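Local atomic coordinates of polymeric immunoglobulin receptor (Mus musculus, PDB entry 4NOF), a protein that probably binds polymeric immunoglobulins through Ig-like domains and carries them across mucosal epithelia, its released extracellular part being secretory component. Residues R19-E24 / V106-L111; C25-E30 / C93-G98; K36-K41 / V78-L83. All blocks are in the same frame, centred on the assembly; numbering follows the deposited sequence. Where two conformers were deposited one is given.

Contact 1. Residues R19-E24 / V106-L111; sequences RNVTIE and VDLQVL. With NAG (2-acetamido-2-deoxy-beta-D-glucopyranose), chain C.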
loop_
_atom_site.group_PDB
_atom_site.type_symbol
_atom_site.label_atom_id
_atom_site.label_comp_id
_atom_site.label_asym_id
_atom_site.label_seq_id
_atom_site.Cartn_x
_atom_site.Cartn_y
_atom_site.Cartn_z
ATOM N N ARG A 19 8.887 9.335 -9.825
ATOM C CA ARG A 19 9.448 7.993 -9.824
ATOM C C ARG A 19 8.336 6.962 -9.430
ATOM O O ARG A 19 7.160 7.312 -9.353
ATOM C CB ARG A 19 10.640 7.934 -8.875
ATOM C CG ARG A 19 11.763 8.939 -9.229
ATOM C CD ARG A 19 12.216 8.802 -10.678
ATOM N NE ARG A 19 13.417 9.592 -11.010
ATOM C CZ ARG A 19 13.417 10.777 -11.630
ATOM N NH1 ARG A 19 12.276 11.387 -11.971
ATOM N NH2 ARG A 19 14.577 11.374 -11.900
ATOM N N ASN A 20 8.720 5.701 -9.310
ATOM C CA ASN A 20 7.789 4.638 -8.896
ATOM C C ASN A 20 8.256 3.994 -7.620
ATOM O O ASN A 20 9.430 4.054 -7.275
ATOM C CB ASN A 20 7.579 3.595 -10.000
ATOM C CG ASN A 20 8.717 2.589 -10.101
ATOM O OD1 ASN A 20 8.776 1.587 -9.367
ATOM N ND2 ASN A 20 9.639 2.862 -11.027
ATOM N N VAL A 21 7.321 3.407 -6.882
ATOM C CA VAL A 21 7.635 2.676 -5.679
ATOM C C VAL A 21 6.922 1.346 -5.719
ATOM O O VAL A 21 5.772 1.271 -6.168
ATOM C CB VAL A 21 7.255 3.454 -4.390
ATOM C CG1 VAL A 21 5.754 3.749 -4.290
ATOM C CG2 VAL A 21 7.726 2.714 -3.167
ATOM N N THR A 22 7.602 0.312 -5.251
ATOM C CA THR A 22 6.984 -0.982 -5.036
ATOM C C THR A 22 6.854 -1.217 -3.548
ATOM O O THR A 22 7.842 -1.411 -2.840
ATOM C CB THR A 22 7.780 -2.134 -5.679
ATOM O OG1 THR A 22 7.843 -1.905 -7.090
ATOM C CG2 THR A 22 7.074 -3.476 -5.395
ATOM N N ILE A 23 5.613 -1.192 -3.059
ATOM C CA ILE A 23 5.293 -1.399 -1.638
ATOM C C ILE A 23 5.117 -2.900 -1.380
ATOM O O ILE A 23 4.382 -3.556 -2.091
ATOM C CB ILE A 23 3.985 -0.657 -1.264
ATOM C CG1 ILE A 23 4.144 0.850 -1.461
ATOM C CG2 ILE A 23 3.551 -0.984 0.170
ATOM C CD1 ILE A 23 2.849 1.625 -1.369
ATOM N N GLU A 24 5.801 -3.413 -0.369
ATOM C CA GLU A 24 5.729 -4.797 0.053
ATOM C C GLU A 24 4.722 -4.972 1.185
ATOM O O GLU A 24 4.819 -4.308 2.246
ATOM C CB GLU A 24 7.100 -5.265 0.533
ATOM C CG GLU A 24 7.140 -6.755 0.831
ATOM C CD GLU A 24 8.560 -7.272 1.045
ATOM O OE1 GLU A 24 9.397 -7.091 0.131
ATOM O OE2 GLU A 24 8.821 -7.862 2.113
ATOM N N VAL A 106 2.884 1.491 6.294
ATOM C CA VAL A 106 3.787 1.987 5.292
ATOM C C VAL A 106 3.734 3.513 5.262
ATOM O O VAL A 106 2.661 4.116 5.431
ATOM C CB VAL A 106 3.362 1.451 3.899
ATOM C CG1 VAL A 106 4.136 2.123 2.779
ATOM C CG2 VAL A 106 3.540 -0.071 3.865
ATOM N N ASP A 107 4.892 4.159 5.110
ATOM C CA ASP A 107 4.951 5.614 4.983
ATOM C C ASP A 107 5.701 5.924 3.698
ATOM O O ASP A 107 6.813 5.422 3.491
ATOM C CB ASP A 107 5.685 6.225 6.185
ATOM C CG ASP A 107 5.500 7.706 6.329
ATOM O OD1 ASP A 107 4.807 8.384 5.542
ATOM O OD2 ASP A 107 6.049 8.230 7.323
ATOM N N LEU A 108 5.042 6.655 2.803
ATOM C CA LEU A 108 5.649 7.104 1.572
ATOM C C LEU A 108 6.046 8.569 1.704
ATOM O O LEU A 108 5.227 9.438 1.943
ATOM C CB LEU A 108 4.687 6.908 0.399
ATOM C CG LEU A 108 5.260 7.281 -0.953
ATOM C CD1 LEU A 108 6.535 6.503 -1.252
ATOM C CD2 LEU A 108 4.200 7.033 -2.025
ATOM N N GLN A 109 7.336 8.828 1.581
ATOM C CA GLN A 109 7.855 10.184 1.527
ATOM C C GLN A 109 8.207 10.471 0.077
ATOM O O GLN A 109 8.962 9.712 -0.555
ATOM C CB GLN A 109 9.079 10.309 2.452
ATOM C CG GLN A 109 9.752 11.680 2.348
ATOM C CD GLN A 109 10.906 11.827 3.344
ATOM O OE1 GLN A 109 12.048 11.461 3.053
ATOM N NE2 GLN A 109 10.593 12.340 4.517
ATOM N N VAL A 110 7.597 11.505 -0.465
ATOM C CA VAL A 110 7.818 11.949 -1.819
ATOM C C VAL A 110 8.550 13.290 -1.766
ATOM O O VAL A 110 8.068 14.273 -1.212
ATOM C CB VAL A 110 6.513 12.088 -2.622
ATOM C CG1 VAL A 110 6.825 12.513 -4.061
ATOM C CG2 VAL A 110 5.712 10.791 -2.616
ATOM N N LEU A 111 9.714 13.327 -2.364
ATOM C CA LEU A 111 10.512 14.557 -2.374
ATOM C C LEU A 111 10.155 15.366 -3.619
ATOM O O LEU A 111 10.256 14.879 -4.739
ATOM C CB LEU A 111 11.988 14.219 -2.339
ATOM C CG LEU A 111 12.571 13.815 -0.976
ATOM C CD1 LEU A 111 12.188 12.427 -0.531
ATOM C CD2 LEU A 111 14.080 13.930 -1.046
HETATM C C1 NAG C . 10.806 2.040 -11.285
HETATM C C2 NAG C . 11.333 2.146 -12.710
HETATM C C3 NAG C . 12.560 1.258 -12.880
HETATM C C4 NAG C . 13.604 1.560 -11.810
HETATM C C5 NAG C . 12.960 1.488 -10.427
HETATM C C6 NAG C . 13.917 1.895 -9.314
HETATM C C7 NAG C . 9.567 2.684 -14.335
HETATM C C8 NAG C . 8.545 2.172 -15.315
HETATM N N2 NAG C . 10.310 1.787 -13.678
HETATM O O3 NAG C . 13.117 1.476 -14.157
HETATM O O4 NAG C . 14.664 0.627 -11.916
HETATM O O5 NAG C . 11.853 2.364 -10.384
HETATM O O6 NAG C . 13.488 1.306 -8.107
HETATM O O7 NAG C . 9.682 3.892 -14.180
#
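Both methyls of Val-106 bear on CG2 of Ile-23: CG2 of Val-106 lies 3.8 Å from that Ile-23 methyl, and CG1 of Val-106 is only slightly more distant from the same atom at 4.1 Å. The first torsion of Val-106 (171°) swings CG1 anti to the backbone N and places CG2 beside that nitrogen, which leaves both branches within reach of CG2 of Ile-23. A beta-branched residue suits this place because it is wide close to the backbone and has no flexible end to order. The sulfur of Cys-93 is a shared neighbour of the pair. Leu-108 again points inward and reaches Val-21 tip to tip, with CD1 of Leu-108 4.2 Å from CG1 of Val-21. The valine branch that makes this contact is the one standing between its own backbone N and carbonyl carbon (chi1 61°). The longer leucine spans a wider separation here, the CA atoms of Val-21 and Leu-108 being 8.7 Å apart, and it also packs on Tyr-91 and Leu-83. Just ahead of strand 21-26, ND2 of Asn-20 is bonded covalently to C1 of the N-acetylglucosamine at 1.5 Å. Asn-20, Val-21 and Thr-22 form the Asn-X-Thr sequon, in which the middle residue serves the core while the asparagine carries sugar on the surface. Strands 21-26 and 102-111 belong to opposite sheets, and their face-to-face apolar packing is that of strands B and G in an immunoglobulin V-set sandwich.

Contact 2. Residues C25-E30 / C93-G98; sequences CPFKRE and CQAGEG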
loop_
_atom_site.group_PDB
_atom_site.type_symbol
_atom_site.label_atom_id
_atom_site.label_comp_id
_atom_site.label_asym_id
_atom_site.label_seq_id
_atom_site.Cartn_x
_atom_site.Cartn_y
_atom_site.Cartn_z
ATOM N N CYS A 25 3.780 -5.885 0.996
ATOM C CA CYS A 25 2.706 -6.138 1.957
ATOM C C CYS A 25 2.759 -7.602 2.408
ATOM O O CYS A 25 2.179 -8.479 1.751
ATOM C CB CYS A 25 1.353 -5.866 1.304
ATOM S SG CYS A 25 1.125 -4.121 0.845
ATOM N N PRO A 26 3.448 -7.871 3.520
ATOM C CA PRO A 26 3.495 -9.233 4.062
ATOM C C PRO A 26 2.211 -9.673 4.731
ATOM O O PRO A 26 1.475 -8.860 5.265
ATOM C CB PRO A 26 4.627 -9.186 5.118
ATOM C CG PRO A 26 5.066 -7.771 5.224
ATOM C CD PRO A 26 4.214 -6.906 4.330
ATOM N N PHE A 27 1.939 -10.975 4.694
ATOM C CA PHE A 27 0.815 -11.535 5.409
ATOM C C PHE A 27 1.098 -12.996 5.770
ATOM O O PHE A 27 2.092 -13.570 5.317
ATOM C CB PHE A 27 -0.482 -11.408 4.603
ATOM C CG PHE A 27 -0.458 -12.106 3.277
ATOM C CD1 PHE A 27 0.035 -11.469 2.132
ATOM C CD2 PHE A 27 -0.878 -13.411 3.164
ATOM C CE1 PHE A 27 0.085 -12.135 0.901
ATOM C CE2 PHE A 27 -0.860 -14.075 1.938
ATOM C CZ PHE A 27 -0.375 -13.449 0.807
ATOM N N LYS A 28 0.167 -13.582 6.520
ATOM C CA LYS A 28 0.272 -14.952 7.006
ATOM C C LYS A 28 -0.644 -15.898 6.261
ATOM O O LYS A 28 -1.619 -15.510 5.632
ATOM C CB LYS A 28 -0.073 -15.020 8.498
ATOM C CG LYS A 28 0.705 -14.058 9.371
ATOM C CD LYS A 28 2.171 -14.402 9.437
ATOM C CE LYS A 28 2.810 -13.742 10.651
ATOM N NZ LYS A 28 4.286 -13.813 10.528
ATOM N N ARG A 29 -0.343 -17.184 6.377
ATOM C CA ARG A 29 -1.111 -18.220 5.672
ATOM C C ARG A 29 -2.626 -18.151 5.896
ATOM O O ARG A 29 -3.395 -18.303 4.951
ATOM C CB ARG A 29 -0.555 -19.613 6.039
ATOM C CG ARG A 29 -0.992 -20.723 5.100
ATOM C CD ARG A 29 -0.325 -22.041 5.459
ATOM N NE ARG A 29 -0.859 -22.611 6.702
ATOM C CZ ARG A 29 -0.307 -22.499 7.912
ATOM N NH1 ARG A 29 0.828 -21.824 8.099
ATOM N NH2 ARG A 29 -0.903 -23.075 8.955
ATOM N N GLU A 30 -3.047 -17.847 7.129
ATOM C CA GLU A 30 -4.453 -17.701 7.490
ATOM C C GLU A 30 -5.246 -16.783 6.520
ATOM O O GLU A 30 -6.434 -16.991 6.281
ATOM C CB GLU A 30 -4.536 -17.186 8.960
ATOM C CG GLU A 30 -5.683 -16.245 9.297
ATOM C CD GLU A 30 -5.714 -15.834 10.768
ATOM O OE1 GLU A 30 -4.699 -15.329 11.293
ATOM O OE2 GLU A 30 -6.773 -16.004 11.400
ATOM N N CYS A 93 -1.297 -1.770 4.302
ATOM C CA CYS A 93 -1.494 -3.048 3.572
ATOM C C CYS A 93 -2.413 -3.891 4.387
ATOM O O CYS A 93 -2.227 -3.977 5.618
ATOM C CB CYS A 93 -0.224 -3.859 3.528
ATOM S SG CYS A 93 1.160 -3.146 2.671
ATOM N N GLN A 94 -3.356 -4.560 3.738
ATOM C CA GLN A 94 -4.198 -5.515 4.476
ATOM C C GLN A 94 -4.412 -6.774 3.678
ATOM O O GLN A 94 -4.680 -6.732 2.464
ATOM C CB GLN A 94 -5.538 -4.891 4.818
ATOM C CG GLN A 94 -6.380 -5.717 5.788
ATOM C CD GLN A 94 -7.591 -4.962 6.327
ATOM O OE1 GLN A 94 -7.451 -3.925 6.954
ATOM N NE2 GLN A 94 -8.782 -5.502 6.108
ATOM N N ALA A 95 -4.292 -7.906 4.353
ATOM C CA ALA A 95 -4.739 -9.157 3.786
ATOM C C ALA A 95 -5.788 -9.685 4.733
ATOM O O ALA A 95 -5.503 -9.895 5.900
ATOM C CB ALA A 95 -3.602 -10.143 3.665
ATOM N N GLY A 96 -6.994 -9.864 4.223
ATOM C CA GLY A 96 -8.122 -10.304 5.053
ATOM C C GLY A 96 -8.943 -9.157 5.518
ATOM O O GLY A 96 -8.676 -8.036 5.185
ATOM N N GLU A 97 -9.966 -9.458 6.316
ATOM C CA GLU A 97 -10.887 -8.453 6.799
ATOM C C GLU A 97 -11.090 -8.673 8.297
ATOM O O GLU A 97 -11.018 -9.798 8.774
ATOM C CB GLU A 97 -12.225 -8.572 6.047
ATOM C CG GLU A 97 -12.145 -8.203 4.563
ATOM C CD GLU A 97 -13.334 -8.692 3.743
ATOM O OE1 GLU A 97 -14.287 -9.262 4.328
ATOM O OE2 GLU A 97 -13.314 -8.507 2.503
ATOM N N GLY A 98 -11.261 -7.578 9.024
ATOM C CA GLY A 98 -11.650 -7.642 10.424
ATOM C C GLY A 98 -10.496 -7.895 11.374
ATOM O O GLY A 98 -9.324 -7.658 11.043
#
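Cys-25 and Cys-93 form the disulfide that links strands B and F of the immunoglobulin fold, tying the two sheets of the sandwich together through the core. Their SG atoms are 2.1 Å apart. Both cysteines have the same first torsion, with SG anti to the carbonyl carbon, which aims the two sulfurs at each other across the interior. The twist about the S-S bond, -61°, is smaller than the usual value near 90° and brings CB of Cys-25 within 3.4 Å of CB of Cys-93, a tight approach for two carbons. Buried cysteines suit the site because the covalent bridge is compact and apolar. Leu-38 of strand 36-41 packs on Cys-93, and Phe-76 of strand 75-80 touches Cys-25.

Apolar packing continues two residues further along both segments. Ala-95 sets its lone methyl against the root of Phe-27, with CB of Ala-95 3.5 Å from CB and 3.7 Å from CG of Phe-27. So small a side chain fits where the two backbones run close, the CA atoms of Phe-27 and Ala-95 being 6.3 Å apart, while the phenyl ring, approached obliquely by that methyl, carries on away from segment 93-98 toward Lys-36, Phe-76 and Met-68.

The polar contributions lie within or beside the segments. Asp-102 OD2 accepts a hydrogen bond from the backbone N of Lys-28, beyond the end of strand 21-26. Gly-96 has a positive phi, a conformation in which a side chain would press on the carbonyl O of Ala-95; this lets the chain turn as strand 89-95 ends. Across that turn NE2 of Gln-94 donates to O of Gly-96 at 2.7 Å, fairly straight at 159°, with the acceptor close to the plane of the glutamine amide.

Contact 3. Residues K36-K41 / V78-L83; sequences KSLCKK and VNISHL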
loop_
_atom_site.group_PDB
_atom_site.type_symbol
_atom_site.label_atom_id
_atom_site.label_comp_id
_atom_site.label_asym_id
_atom_site.label_seq_id
_atom_site.Cartn_x
_atom_site.Cartn_y
_atom_site.Cartn_z
ATOM N N LYS A 36 -6.883 -8.750 -0.727
ATOM C CA LYS A 36 -5.644 -8.030 -0.498
ATOM C C LYS A 36 -5.897 -6.602 -0.892
ATOM O O LYS A 36 -6.483 -6.368 -1.917
ATOM C CB LYS A 36 -4.490 -8.549 -1.357
ATOM C CG LYS A 36 -4.201 -10.069 -1.342
ATOM C CD LYS A 36 -3.983 -10.620 0.017
ATOM C CE LYS A 36 -3.499 -12.098 -0.078
ATOM N NZ LYS A 36 -4.429 -13.001 -0.828
ATOM N N SER A 37 -5.452 -5.647 -0.076
ATOM C CA SER A 37 -5.767 -4.243 -0.358
ATOM C C SER A 37 -4.655 -3.340 0.140
ATOM O O SER A 37 -3.899 -3.692 1.051
ATOM C CB SER A 37 -7.091 -3.834 0.301
ATOM O OG SER A 37 -7.046 -3.827 1.715
ATOM N N LEU A 38 -4.586 -2.160 -0.470
ATOM C CA LEU A 38 -3.815 -1.045 0.070
ATOM C C LEU A 38 -4.755 0.133 0.232
ATOM O O LEU A 38 -5.545 0.438 -0.680
ATOM C CB LEU A 38 -2.668 -0.665 -0.876
ATOM C CG LEU A 38 -1.678 0.419 -0.415
ATOM C CD1 LEU A 38 -0.826 -0.088 0.735
ATOM C CD2 LEU A 38 -0.811 0.906 -1.572
ATOM N N CYS A 39 -4.683 0.788 1.390
ATOM C CA CYS A 39 -5.433 2.015 1.605
ATOM C C CYS A 39 -4.535 3.127 2.146
ATOM O O CYS A 39 -3.447 2.870 2.673
ATOM C CB CYS A 39 -6.611 1.783 2.545
ATOM S SG CYS A 39 -6.208 1.307 4.232
ATOM N N LYS A 40 -5.004 4.361 1.980
ATOM C CA LYS A 40 -4.239 5.543 2.369
ATOM C C LYS A 40 -4.903 6.154 3.584
ATOM O O LYS A 40 -6.110 6.392 3.592
ATOM C CB LYS A 40 -4.169 6.566 1.233
ATOM C CG LYS A 40 -3.199 7.719 1.536
ATOM C CD LYS A 40 -2.963 8.614 0.352
ATOM C CE LYS A 40 -1.769 9.572 0.500
ATOM N NZ LYS A 40 -1.923 10.495 1.609
ATOM N N LYS A 41 -4.131 6.433 4.608
ATOM C CA LYS A 41 -4.698 7.066 5.803
ATOM C C LYS A 41 -5.115 8.533 5.655
ATOM O O LYS A 41 -4.421 9.367 5.045
ATOM C CB LYS A 41 -3.722 6.981 6.949
ATOM C CG LYS A 41 -3.533 5.579 7.467
ATOM C CD LYS A 41 -3.403 5.553 8.978
ATOM C CE LYS A 41 -2.230 4.677 9.385
ATOM N NZ LYS A 41 -2.172 4.377 10.837
ATOM N N VAL A 78 2.278 -3.739 -4.217
ATOM C CA VAL A 78 1.611 -2.683 -4.969
ATOM C C VAL A 78 2.625 -1.717 -5.542
ATOM O O VAL A 78 3.395 -1.104 -4.802
ATOM C CB VAL A 78 0.593 -1.909 -4.106
ATOM C CG1 VAL A 78 -0.064 -0.824 -4.931
ATOM C CG2 VAL A 78 -0.455 -2.869 -3.547
ATOM N N ASN A 79 2.678 -1.627 -6.867
ATOM C CA ASN A 79 3.534 -0.654 -7.495
ATOM C C ASN A 79 2.728 0.573 -7.743
ATOM O O ASN A 79 1.643 0.485 -8.283
ATOM C CB ASN A 79 4.141 -1.149 -8.815
ATOM C CG ASN A 79 5.163 -0.157 -9.371
ATOM O OD1 ASN A 79 4.825 0.634 -10.223
ATOM N ND2 ASN A 79 6.365 -0.140 -8.817
ATOM N N ILE A 80 3.246 1.726 -7.339
ATOM C CA ILE A 80 2.641 2.990 -7.702
ATOM C C ILE A 80 3.630 3.793 -8.508
ATOM O O ILE A 80 4.736 4.071 -8.041
ATOM C CB ILE A 80 2.179 3.815 -6.471
ATOM C CG1 ILE A 80 1.218 3.015 -5.591
ATOM C CG2 ILE A 80 1.502 5.099 -6.907
ATOM C CD1 ILE A 80 1.015 3.621 -4.245
ATOM N N SER A 81 3.232 4.137 -9.722
ATOM C CA SER A 81 4.109 4.907 -10.617
ATOM C C SER A 81 3.723 6.391 -10.707
ATOM O O SER A 81 2.668 6.806 -10.261
ATOM C CB SER A 81 4.092 4.280 -11.999
ATOM O OG SER A 81 2.805 4.328 -12.558
ATOM N N HIS A 82 4.601 7.180 -11.318
ATOM C CA HIS A 82 4.356 8.603 -11.531
ATOM C C HIS A 82 3.969 9.300 -10.236
ATOM O O HIS A 82 2.974 10.009 -10.154
ATOM C CB HIS A 82 3.264 8.794 -12.599
ATOM C CG HIS A 82 3.624 8.191 -13.922
ATOM N ND1 HIS A 82 2.919 7.149 -14.487
ATOM C CD2 HIS A 82 4.660 8.439 -14.760
ATOM C CE1 HIS A 82 3.488 6.802 -15.630
ATOM N NE2 HIS A 82 4.548 7.566 -15.817
ATOM N N LEU A 83 4.773 9.083 -9.204
ATOM C CA LEU A 83 4.459 9.628 -7.891
ATOM C C LEU A 83 4.289 11.138 -7.883
ATOM O O LEU A 83 5.051 11.855 -8.552
ATOM C CB LEU A 83 5.528 9.240 -6.905
ATOM C CG LEU A 83 5.542 7.750 -6.554
ATOM C CD1 LEU A 83 6.845 7.376 -5.864
ATOM C CD2 LEU A 83 4.359 7.417 -5.672
#
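Asn-79 ND2 is held by hydrogen bonds to two side chains, OG1 of Thr-22 on the neighbouring strand 21-26 and OD1 of the glycosylated Asn-20 just before it. An amide suits this outer side of strand 75-80, since its NH2 group can serve two acceptors at once. The residues flanking it, Val-78 and Ile-80, point the other way, into the interior, where both meet Leu-38. The leucine and Val-78 pass each other at a slant. CD2 of Leu-38 is 3.9 Å from CG1 of Val-78 and 4.0 Å from its CB, while nearer the backbones CB of Leu-38 lies 4.1 Å from CG2 of Val-78. With CG anti to the backbone N (chi1 -175°), Leu-38 extends across the gap far enough to bring CD2 onto the opposing strand. The same methyl lies 4.2 Å from CD1 of Ile-80.

This is strand C facing strand E across the immunoglobulin sandwich. Many Ig domains have their core tryptophan on strand C; here Leu-38 appears to take that place, packing on Cys-93, and Ile-23 fills in beside it. On the other face of strand 36-41, Cys-39 is disulfide-bonded to Cys-46, joining this strand to its neighbour 46-51.

How the contacts relate
All three contacts join the two sheets of one sandwich, and each shorter loop is nested in a longer one: contact 3 within contact 2, contact 2 within contact 1. Contacts 1 and 3 are neighbours, their centres about 8 Å apart, and strands 21-26 and 75-80 are directly paired: O of Val-21 lies 2.8 Å from N of Ile-80. Contacts 1 and 2 share strand 21-26 but their centres are about 20 Å apart, on opposite sides of the chain's centre. Contact 2 meets contact 3 through paired strands, with O of Gln-94 2.9 Å from N of Ser-37. The glycan marks the contact 1 end, about 10 Å from the side chain of Ile-80.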